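Extracellular sialidase/neuraminidase, putative (Aspergillus fumigatus, PDB 2XZK) probably removes terminal KDN, a deaminated sialic acid, from glycoconjugates as an exo-acting glycoside hydrolase with a six-bladed beta-propeller fold. Local coordinates at residues P16-A21 with H36-P41; T300-M305 with G336-M341; A351-D356 with I371-N376. All blocks are in the same frame, centred on the assembly; numbering follows the deposited sequence.

Contact 1: residues P16-A21 with H36-P41; sequences PLFRSA and HSFRIP. With FKD (3-deoxy-3-fluoro-D-erythro-alpha-L-manno-non-2-ulopyranosonic acid), chain C.
F18 and F38 form the dense half of this contact. CB of F18 lies 3.6 Å from CG of F38, while F18 CD2 stands over one face of the F38 ring, 4.0 Å from its CD1. The side chains cross at about a right angle, and the ring planes are inclined by 45°, an oblique pair. With CG anti to the carbonyl carbon (chi1 -66°), the F38 ring lies against F18 CB and turns its CE2 edge to backbone, R19 O being 3.3 Å from F38 CE2 and near the ring plane. The side chains of both phenylalanines also touch I370 on strand 368-375.

The other end is looser and borders solvent at A21. Its N donates to H36 O at 3.3 Å, fairly straight at 165° but from well above the carbonyl plane; S20 CB crowds the same oxygen at 3.3 Å.

R39 points away from 16-21. Its NH2 and NH1 both reach O1A of the bound KDN derivative, at 2.8 Å and 3.1 Å, consistent with the carboxylate-binding arginine triad of sialidases. The chemistry implies that neighbouring residues of one strand serve different surroundings: apolar F38 packs against F18, while cationic R39 meets the ligand's acid group.

Contact 2: residues T300-M305 with G336-M341; sequences TSRRAM and GGYSSM. With FKD (3-deoxy-3-fluoro-D-erythro-alpha-L-manno-non-2-ulopyranosonic acid), chain C; K99 ((2R,3R,4R,5R,6S)-2,3-bis(fluoranyl)-4,5-bis(oxidanyl)-6-[(1R,2R)-1,2,3-tris(oxidanyl)propyl]oxane-2-carboxylic acid), chain D.
R302 and G336 meet through their backbones: O of R302 lies 3.0 Å from CA of G336, an approach that the absence of a side chain makes possible. G336 and G337 both adopt backbone angles that a side chain would not tolerate, and the chain turns its corner at G337.

Sulfur contacts come next. The bend of M305 at chi2 brings SD to G337 N, a weak N-H...S bond of 3.6 Å that is nonetheless nearly straight (168°). A further bend at chi3 puts CE 3.5 Å from G337 O.

The ionic group centres on R302. Its extended chain carries the guanidinium to the carboxylate of the bound KDN derivative end-on: NH1 to O1A at 3.0 Å and NH2 to O1B at 2.7 Å, both at 177°. These nearly linear bonds restrain the carboxylate's rotation, together with R39 on O1A; A275 O takes a further bond from R302 NH2. R302 NH1 also lies near the edge of the Y338 ring.

Covalently, Y338 OH is joined to C2 of this ligand at 1.8 Å, long for a C-O bond but consistent with the tyrosyl-sugar intermediate of retaining sialidases; E229, touching Y338, is probably the glutamate of their Tyr/Glu pair.

A second ligand, the difluoro sugar acid, sits on 300-305, where R302 N donates to its O1B at 2.8 Å and R303 NE to its O4.

Within the fold, 300-305 ends the loop between strands 290-294 and 305-310 of one blade, M305 opening the latter, whereas 336-341 lies on strand 334-343 of the next. M305 spans the join, touching L294 on its own blade and V353 on strand 349-356.

Contact 3: residues A351-D356 with I371-N376; sequences ALVESD and IWRRFN. With K99 ((2R,3R,4R,5R,6S)-2,3-bis(fluoranyl)-4,5-bis(oxidanyl)-6-[(1R,2R)-1,2,3-tris(oxidanyl)propyl]oxane-2-carboxylic acid), chain D.
O of A351 takes the shortest bond across this contact, R373 N to A351 O at 2.7 Å, with the donor in the carbonyl plane. CA of W372 adds a C-H...O approach to that same oxygen at 3.4 Å. The return bond, A351 N to R373 O, is 2.8 Å long, and V353 and I371 repeat the exchange, each N bonded to the other's O. L352 and W372 form the non-hydrogen-bonded pair between these two, where L352 CA approaches I371 O at 3.2 Å.

The registered pairs define an antiparallel beta hairpin whose strands are inclined at 144°. In the four-stranded blade they occupy the middle, flanked by 334-343 beside 349-356 and by 12-18 beside 368-375; the N-terminal strand thus completes the last blade, the closure well known in propellers.

On one face, L352 CD2 packs 3.7 Å from CE3 of W372. The indole CG is anti to the backbone N (chi1 166°), which carries CE3 of the benzo ring to L352 CD2, an oblique approach, while NE1 bonds G82 O. The other face carries A351, V353, I371 and R373. There A351 CB lies 4.2 Å from F375 CE2, and the extended R373 chain passes V353 with its CD, its NE forming a salt bridge with E335. Where the hairpin's first strand ends, D356 OD2 accepts a hydrogen bond from O5 of the difluoro sugar acid at 2.7 Å and forms a salt bridge with R368.

Along the chain the contacts come in series, 1, then 2, then 3, yet their centres lie only 10 to 15 Å apart: about 15 Å between contacts 1 and 2, 12 Å between 1 and 3, and 10 Å between 2 and 3. All reach the sheet ordered 12-18, 368-375, 349-356, 334-343, and contacts 1 and 2 add segments from the two neighbouring blades. E354 is the common node, its OE2 taking R39 NE at 2.9 Å and I40 N at 2.8 Å while OE1 receives Y338 N. Contacts 1 and 2 share the covalently bound ligand, contacts 2 and 3 the second. The blade closed by the N-terminal strand thus supplies Y338 and E354 to a site that other blades also line.

Contact 1: residues P16-A21 with H36-P41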
# COMPACT_ATOMS: atom_id res chain seq x y z
N PRO A 16 7.75 13.94 -6.42
CA PRO A 16 7.30 13.72 -5.04
C PRO A 16 5.86 14.18 -4.84
O PRO A 16 5.47 15.25 -5.35
CB PRO A 16 8.27 14.58 -4.21
CG PRO A 16 9.46 14.79 -5.12
CD PRO A 16 8.87 14.89 -6.49
N LEU A 17 5.06 13.36 -4.16
CA LEU A 17 3.66 13.68 -3.89
C LEU A 17 3.42 13.98 -2.41
O LEU A 17 2.54 14.77 -2.07
CB LEU A 17 2.72 12.57 -4.38
CG LEU A 17 1.20 12.81 -4.32
CD1 LEU A 17 0.80 14.07 -5.08
CD2 LEU A 17 0.40 11.61 -4.86
N PHE A 18 4.20 13.34 -1.54
CA PHE A 18 4.18 13.63 -0.11
C PHE A 18 5.58 14.08 0.28
O PHE A 18 6.55 13.32 0.26
CB PHE A 18 3.70 12.43 0.72
CG PHE A 18 2.31 12.00 0.41
CD1 PHE A 18 2.06 11.12 -0.63
CD2 PHE A 18 1.22 12.45 1.17
CE1 PHE A 18 0.78 10.70 -0.93
CE2 PHE A 18 -0.07 12.03 0.88
CZ PHE A 18 -0.30 11.16 -0.16
N ARG A 19 5.65 15.38 0.57
CA ARG A 19 6.89 16.10 0.77
C ARG A 19 7.15 16.27 2.26
O ARG A 19 6.39 16.93 2.98
CB ARG A 19 6.77 17.46 0.07
CG ARG A 19 6.52 17.31 -1.43
CD ARG A 19 6.37 18.66 -2.13
NE ARG A 19 7.59 19.46 -2.06
CZ ARG A 19 8.59 19.40 -2.93
NH1 ARG A 19 8.54 18.58 -3.98
NH2 ARG A 19 9.66 20.18 -2.76
N SER A 20 8.21 15.62 2.72
CA SER A 20 8.59 15.60 4.14
C SER A 20 9.00 16.99 4.63
O SER A 20 9.23 17.89 3.82
CB SER A 20 9.71 14.57 4.35
OG SER A 20 10.64 14.59 3.27
N ALA A 21 9.09 17.15 5.95
CA ALA A 21 9.31 18.46 6.60
C ALA A 21 10.59 19.19 6.16
O ALA A 21 10.69 20.43 6.26
CB ALA A 21 9.28 18.30 8.11
N HIS A 36 6.94 15.18 9.96
CA HIS A 36 8.34 14.86 9.74
C HIS A 36 8.50 14.00 8.48
O HIS A 36 9.28 14.34 7.58
CB HIS A 36 8.90 14.12 10.97
CG HIS A 36 10.35 13.75 10.84
ND1 HIS A 36 10.78 12.65 10.13
CD2 HIS A 36 11.46 14.33 11.35
CE1 HIS A 36 12.09 12.57 10.20
NE2 HIS A 36 12.53 13.58 10.93
N SER A 37 7.74 12.91 8.44
CA SER A 37 7.89 11.90 7.41
C SER A 37 6.53 11.42 6.91
O SER A 37 5.52 11.46 7.63
CB SER A 37 8.69 10.71 7.94
OG SER A 37 10.05 11.03 8.08
N PHE A 38 6.51 10.99 5.65
CA PHE A 38 5.37 10.29 5.09
C PHE A 38 5.82 8.90 4.69
O PHE A 38 6.82 8.73 4.00
CB PHE A 38 4.82 11.04 3.89
CG PHE A 38 4.23 12.38 4.26
CD1 PHE A 38 2.95 12.44 4.79
CD2 PHE A 38 4.97 13.55 4.12
CE1 PHE A 38 2.39 13.66 5.15
CE2 PHE A 38 4.41 14.79 4.49
CZ PHE A 38 3.11 14.83 5.00
N ARG A 39 5.08 7.90 5.16
CA ARG A 39 5.41 6.51 4.88
C ARG A 39 4.12 5.74 4.62
O ARG A 39 3.03 6.24 4.85
CB ARG A 39 6.18 5.86 6.05
CG ARG A 39 7.64 6.29 6.17
CD ARG A 39 8.48 5.24 6.90
NE ARG A 39 8.50 4.02 6.11
CZ ARG A 39 8.61 2.79 6.58
NH1 ARG A 39 8.76 2.57 7.89
NH2 ARG A 39 8.57 1.77 5.73
N ILE A 40 4.29 4.51 4.13
CA ILE A 40 3.21 3.52 4.03
C ILE A 40 2.12 3.92 3.04
O ILE A 40 0.97 4.18 3.42
CB ILE A 40 2.61 3.16 5.43
CG1 ILE A 40 3.67 3.16 6.55
CG2 ILE A 40 1.87 1.83 5.38
CD1 ILE A 40 4.89 2.26 6.34
N PRO A 41 2.48 4.00 1.74
CA PRO A 41 1.56 4.50 0.75
C PRO A 41 0.45 3.53 0.38
O PRO A 41 0.63 2.33 0.49
CB PRO A 41 2.44 4.70 -0.49
CG PRO A 41 3.54 3.68 -0.32
CD PRO A 41 3.81 3.71 1.16
C1 FKD C . 8.86 -1.56 7.66
F1 FKD C . 7.63 0.23 9.39
C2 FKD C . 7.39 -1.69 8.06
C3 FKD C . 6.78 -0.33 8.48
C4 FKD C . 5.37 -0.57 9.02
O4 FKD C . 4.89 0.65 9.56
C5 FKD C . 5.34 -1.67 10.10
O5 FKD C . 4.00 -1.90 10.54
C6 FKD C . 5.93 -2.97 9.55
O6 FKD C . 7.25 -2.70 9.05
C7 FKD C . 6.09 -4.12 10.57
O7 FKD C . 7.00 -3.72 11.60
C8 FKD C . 6.65 -5.39 9.90
O8 FKD C . 5.74 -5.84 8.91
C9 FKD C . 6.91 -6.52 10.89
O9 FKD C . 5.70 -6.86 11.56
O1A FKD C . 9.29 -0.45 7.32
O1B FKD C . 9.55 -2.60 7.63

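Contact 2: residues T300-M305 with G336-M341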
# COMPACT_ATOMS: atom_id res chain seq x y z
N THR A 300 18.61 -8.19 0.28
CA THR A 300 19.21 -7.39 1.36
C THR A 300 18.83 -5.90 1.38
O THR A 300 18.76 -5.30 2.45
CB THR A 300 20.76 -7.47 1.33
OG1 THR A 300 21.24 -7.04 0.05
CG2 THR A 300 21.24 -8.89 1.62
N SER A 301 18.58 -5.32 0.21
CA SER A 301 18.40 -3.88 0.07
C SER A 301 16.99 -3.47 -0.31
O SER A 301 16.35 -4.13 -1.13
CB SER A 301 19.37 -3.33 -0.97
OG SER A 301 19.19 -1.93 -1.13
N ARG A 302 16.51 -2.37 0.26
CA ARG A 302 15.24 -1.77 -0.13
C ARG A 302 15.36 -0.81 -1.32
O ARG A 302 14.35 -0.31 -1.80
CB ARG A 302 14.58 -1.04 1.05
CG ARG A 302 14.15 -2.01 2.14
CD ARG A 302 13.38 -1.34 3.24
NE ARG A 302 12.82 -2.35 4.13
CZ ARG A 302 11.88 -2.11 5.03
NH1 ARG A 302 11.39 -0.88 5.19
NH2 ARG A 302 11.43 -3.11 5.78
N ARG A 303 16.59 -0.59 -1.80
CA ARG A 303 16.86 0.40 -2.85
C ARG A 303 17.01 -0.25 -4.24
O ARG A 303 17.81 0.22 -5.06
CB ARG A 303 18.12 1.20 -2.52
CG ARG A 303 17.98 2.08 -1.30
CD ARG A 303 19.17 3.01 -1.16
NE ARG A 303 19.16 3.70 0.13
CZ ARG A 303 20.12 4.53 0.55
NH1 ARG A 303 21.17 4.80 -0.22
NH2 ARG A 303 20.01 5.11 1.73
N ALA A 304 16.24 -1.30 -4.48
CA ALA A 304 16.28 -2.04 -5.74
C ALA A 304 14.88 -2.15 -6.34
O ALA A 304 14.52 -3.20 -6.86
CB ALA A 304 16.89 -3.42 -5.51
N MET A 305 14.10 -1.08 -6.28
CA MET A 305 12.71 -1.12 -6.74
C MET A 305 12.64 -1.57 -8.18
O MET A 305 13.34 -1.04 -9.05
CB MET A 305 12.02 0.24 -6.59
CG MET A 305 11.90 0.69 -5.13
SD MET A 305 11.27 -0.53 -3.96
CE MET A 305 9.58 -0.66 -4.53
N GLY A 336 13.08 3.79 -2.39
CA GLY A 336 13.04 2.38 -2.05
C GLY A 336 12.31 2.15 -0.75
O GLY A 336 12.56 2.80 0.25
N GLY A 337 11.40 1.18 -0.80
CA GLY A 337 10.67 0.73 0.37
C GLY A 337 9.28 0.26 -0.03
O GLY A 337 9.10 -0.37 -1.08
N TYR A 338 8.30 0.58 0.82
CA TYR A 338 6.91 0.20 0.58
C TYR A 338 6.37 0.87 -0.69
O TYR A 338 6.83 1.96 -1.07
CB TYR A 338 6.03 0.62 1.78
CG TYR A 338 6.20 -0.17 3.06
CD1 TYR A 338 7.46 -0.63 3.48
CD2 TYR A 338 5.10 -0.41 3.87
CE1 TYR A 338 7.60 -1.36 4.68
CE2 TYR A 338 5.23 -1.10 5.06
CZ TYR A 338 6.47 -1.57 5.45
OH TYR A 338 6.54 -2.27 6.64
N SER A 339 5.39 0.24 -1.33
CA SER A 339 4.84 0.77 -2.57
C SER A 339 3.36 0.42 -2.71
O SER A 339 2.83 -0.45 -2.02
CB SER A 339 5.60 0.24 -3.77
OG SER A 339 5.44 -1.17 -3.82
N SER A 340 2.71 1.07 -3.67
CA SER A 340 1.33 0.77 -3.99
C SER A 340 1.08 1.11 -5.44
O SER A 340 1.65 2.07 -5.96
CB SER A 340 0.36 1.56 -3.09
OG SER A 340 -0.98 1.21 -3.37
N MET A 341 0.24 0.33 -6.11
CA MET A 341 -0.04 0.56 -7.52
C MET A 341 -1.52 0.54 -7.83
O MET A 341 -2.30 -0.18 -7.20
CB MET A 341 0.63 -0.51 -8.39
CG MET A 341 2.16 -0.50 -8.43
SD MET A 341 2.74 -1.77 -9.60
CE MET A 341 2.31 -3.28 -8.71
C1 FKD C . 8.86 -1.56 7.66
F1 FKD C . 7.63 0.23 9.39
C2 FKD C . 7.39 -1.69 8.06
C3 FKD C . 6.78 -0.33 8.48
C4 FKD C . 5.37 -0.57 9.02
O4 FKD C . 4.89 0.65 9.56
C5 FKD C . 5.34 -1.67 10.10
O5 FKD C . 4.00 -1.90 10.54
C6 FKD C . 5.93 -2.97 9.55
O6 FKD C . 7.25 -2.70 9.05
C7 FKD C . 6.09 -4.12 10.57
O7 FKD C . 7.00 -3.72 11.60
C8 FKD C . 6.65 -5.39 9.90
O8 FKD C . 5.74 -5.84 8.91
C9 FKD C . 6.91 -6.52 10.89
O9 FKD C . 5.70 -6.86 11.56
O1A FKD C . 9.29 -0.45 7.32
O1B FKD C . 9.55 -2.60 7.63
O1A K99 D . 16.95 -1.40 4.33
C1 K99 D . 17.62 -0.72 3.50
O1B K99 D . 17.77 -1.00 2.29
C2 K99 D . 18.34 0.54 4.02
C3 K99 D . 18.33 1.68 2.98
F1 K99 D . 19.26 2.63 3.37
C4 K99 D . 16.95 2.35 2.83
O4 K99 D . 17.06 3.45 1.92
O6 K99 D . 17.76 1.05 5.24
C6 K99 D . 16.43 1.65 5.18
C5 K99 D . 16.43 2.83 4.18
O5 K99 D . 15.11 3.33 4.04
C7 K99 D . 16.04 1.93 6.64
O7 K99 D . 16.87 2.96 7.17
C8 K99 D . 16.23 0.63 7.45
O8 K99 D . 15.56 -0.45 6.78
C9 K99 D . 15.76 0.74 8.91
O9 K99 D . 14.39 1.15 8.96
F2 K99 D . 19.61 0.20 4.27

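Contact 3: residues A351-D356 with I371-N376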
# COMPACT_ATOMS: atom_id res chain seq x y z
N ALA A 351 1.98 4.51 -9.52
CA ALA A 351 2.65 3.90 -8.38
C ALA A 351 3.09 4.93 -7.35
O ALA A 351 3.62 5.99 -7.70
CB ALA A 351 3.84 3.06 -8.84
N LEU A 352 2.87 4.61 -6.08
CA LEU A 352 3.45 5.36 -4.98
C LEU A 352 4.62 4.58 -4.42
O LEU A 352 4.50 3.37 -4.24
CB LEU A 352 2.41 5.60 -3.88
CG LEU A 352 1.29 6.60 -4.16
CD1 LEU A 352 0.35 6.61 -2.96
CD2 LEU A 352 1.80 8.03 -4.46
N VAL A 353 5.76 5.25 -4.17
CA VAL A 353 6.96 4.55 -3.70
C VAL A 353 7.65 5.39 -2.64
O VAL A 353 7.89 6.60 -2.82
CB VAL A 353 7.99 4.26 -4.85
CG1 VAL A 353 9.08 3.32 -4.36
CG2 VAL A 353 7.30 3.68 -6.10
N GLU A 354 7.95 4.76 -1.51
CA GLU A 354 8.69 5.43 -0.45
C GLU A 354 10.08 5.84 -0.91
O GLU A 354 10.69 5.19 -1.77
CB GLU A 354 8.83 4.51 0.76
CG GLU A 354 7.53 4.23 1.47
CD GLU A 354 7.74 3.43 2.74
OE1 GLU A 354 8.67 2.59 2.80
OE2 GLU A 354 6.95 3.64 3.68
N SER A 355 10.57 6.93 -0.31
CA SER A 355 11.92 7.43 -0.53
C SER A 355 12.45 7.94 0.82
O SER A 355 11.69 8.42 1.66
CB SER A 355 11.90 8.55 -1.58
OG SER A 355 13.21 8.89 -1.99
N ASP A 356 13.76 7.83 1.01
CA ASP A 356 14.41 8.08 2.30
C ASP A 356 15.64 8.95 2.07
O ASP A 356 16.57 8.56 1.36
CB ASP A 356 14.79 6.73 2.93
CG ASP A 356 15.37 6.85 4.35
OD1 ASP A 356 15.62 7.97 4.84
OD2 ASP A 356 15.56 5.79 4.98
N ILE A 371 7.09 9.19 -3.48
CA ILE A 371 7.15 9.52 -4.90
C ILE A 371 5.92 8.97 -5.60
O ILE A 371 5.50 7.84 -5.32
CB ILE A 371 8.40 8.88 -5.57
CG1 ILE A 371 9.66 9.13 -4.74
CG2 ILE A 371 8.59 9.40 -6.98
CD1 ILE A 371 9.98 10.59 -4.59
N TRP A 372 5.36 9.76 -6.52
CA TRP A 372 4.30 9.33 -7.41
C TRP A 372 4.89 9.11 -8.80
O TRP A 372 5.60 9.96 -9.35
CB TRP A 372 3.20 10.39 -7.47
CG TRP A 372 2.18 10.26 -8.58
CD1 TRP A 372 1.99 11.16 -9.60
CD2 TRP A 372 1.18 9.24 -8.75
NE1 TRP A 372 0.95 10.76 -10.39
CE2 TRP A 372 0.44 9.58 -9.91
CE3 TRP A 372 0.87 8.06 -8.06
CZ2 TRP A 372 -0.62 8.80 -10.37
CZ3 TRP A 372 -0.19 7.29 -8.52
CH2 TRP A 372 -0.93 7.66 -9.67
N ARG A 373 4.55 7.95 -9.37
CA ARG A 373 5.04 7.57 -10.68
C ARG A 373 3.87 7.19 -11.57
O ARG A 373 2.92 6.56 -11.12
CB ARG A 373 5.98 6.37 -10.58
CG ARG A 373 7.31 6.67 -9.91
CD ARG A 373 8.23 5.47 -9.92
NE ARG A 373 9.58 5.87 -9.53
CZ ARG A 373 10.44 6.48 -10.34
NH1 ARG A 373 10.13 6.74 -11.61
NH2 ARG A 373 11.64 6.82 -9.87
N ARG A 374 3.95 7.58 -12.84
CA ARG A 374 3.08 7.07 -13.87
C ARG A 374 4.00 6.51 -14.95
O ARG A 374 4.99 7.13 -15.30
CB ARG A 374 2.22 8.18 -14.45
CG ARG A 374 1.10 8.65 -13.52
CD ARG A 374 0.69 10.09 -13.85
NE ARG A 374 0.60 10.33 -15.29
CZ ARG A 374 -0.40 9.92 -16.07
NH1 ARG A 374 -1.42 9.24 -15.56
NH2 ARG A 374 -0.36 10.18 -17.37
N PHE A 375 3.67 5.32 -15.45
CA PHE A 375 4.42 4.77 -16.59
C PHE A 375 3.51 3.82 -17.34
O PHE A 375 2.59 3.25 -16.75
CB PHE A 375 5.72 4.07 -16.15
CG PHE A 375 5.59 3.20 -14.92
CD1 PHE A 375 5.17 1.87 -15.03
CD2 PHE A 375 5.92 3.70 -13.66
CE1 PHE A 375 5.04 1.07 -13.91
CE2 PHE A 375 5.80 2.91 -12.52
CZ PHE A 375 5.35 1.58 -12.64
N ASN A 376 3.75 3.66 -18.63
CA ASN A 376 2.97 2.69 -19.38
C ASN A 376 3.68 1.34 -19.49
O ASN A 376 4.85 1.22 -19.07
CB ASN A 376 2.53 3.25 -20.75
CG ASN A 376 3.70 3.62 -21.65
OD1 ASN A 376 4.87 3.54 -21.27
ND2 ASN A 376 3.38 4.05 -22.87
O1A K99 D . 16.95 -1.40 4.33
C1 K99 D . 17.62 -0.72 3.50
O1B K99 D . 17.77 -1.00 2.29
C2 K99 D . 18.34 0.54 4.02
C3 K99 D . 18.33 1.68 2.98
F1 K99 D . 19.26 2.63 3.37
C4 K99 D . 16.95 2.35 2.83
O4 K99 D . 17.06 3.45 1.92
O6 K99 D . 17.76 1.05 5.24
C6 K99 D . 16.43 1.65 5.18
C5 K99 D . 16.43 2.83 4.18
O5 K99 D . 15.11 3.33 4.04
C7 K99 D . 16.04 1.93 6.64
O7 K99 D . 16.87 2.96 7.17
C8 K99 D . 16.23 0.63 7.45
O8 K99 D . 15.56 -0.45 6.78
C9 K99 D . 15.76 0.74 8.91
O9 K99 D . 14.39 1.15 8.96
F2 K99 D . 19.61 0.20 4.27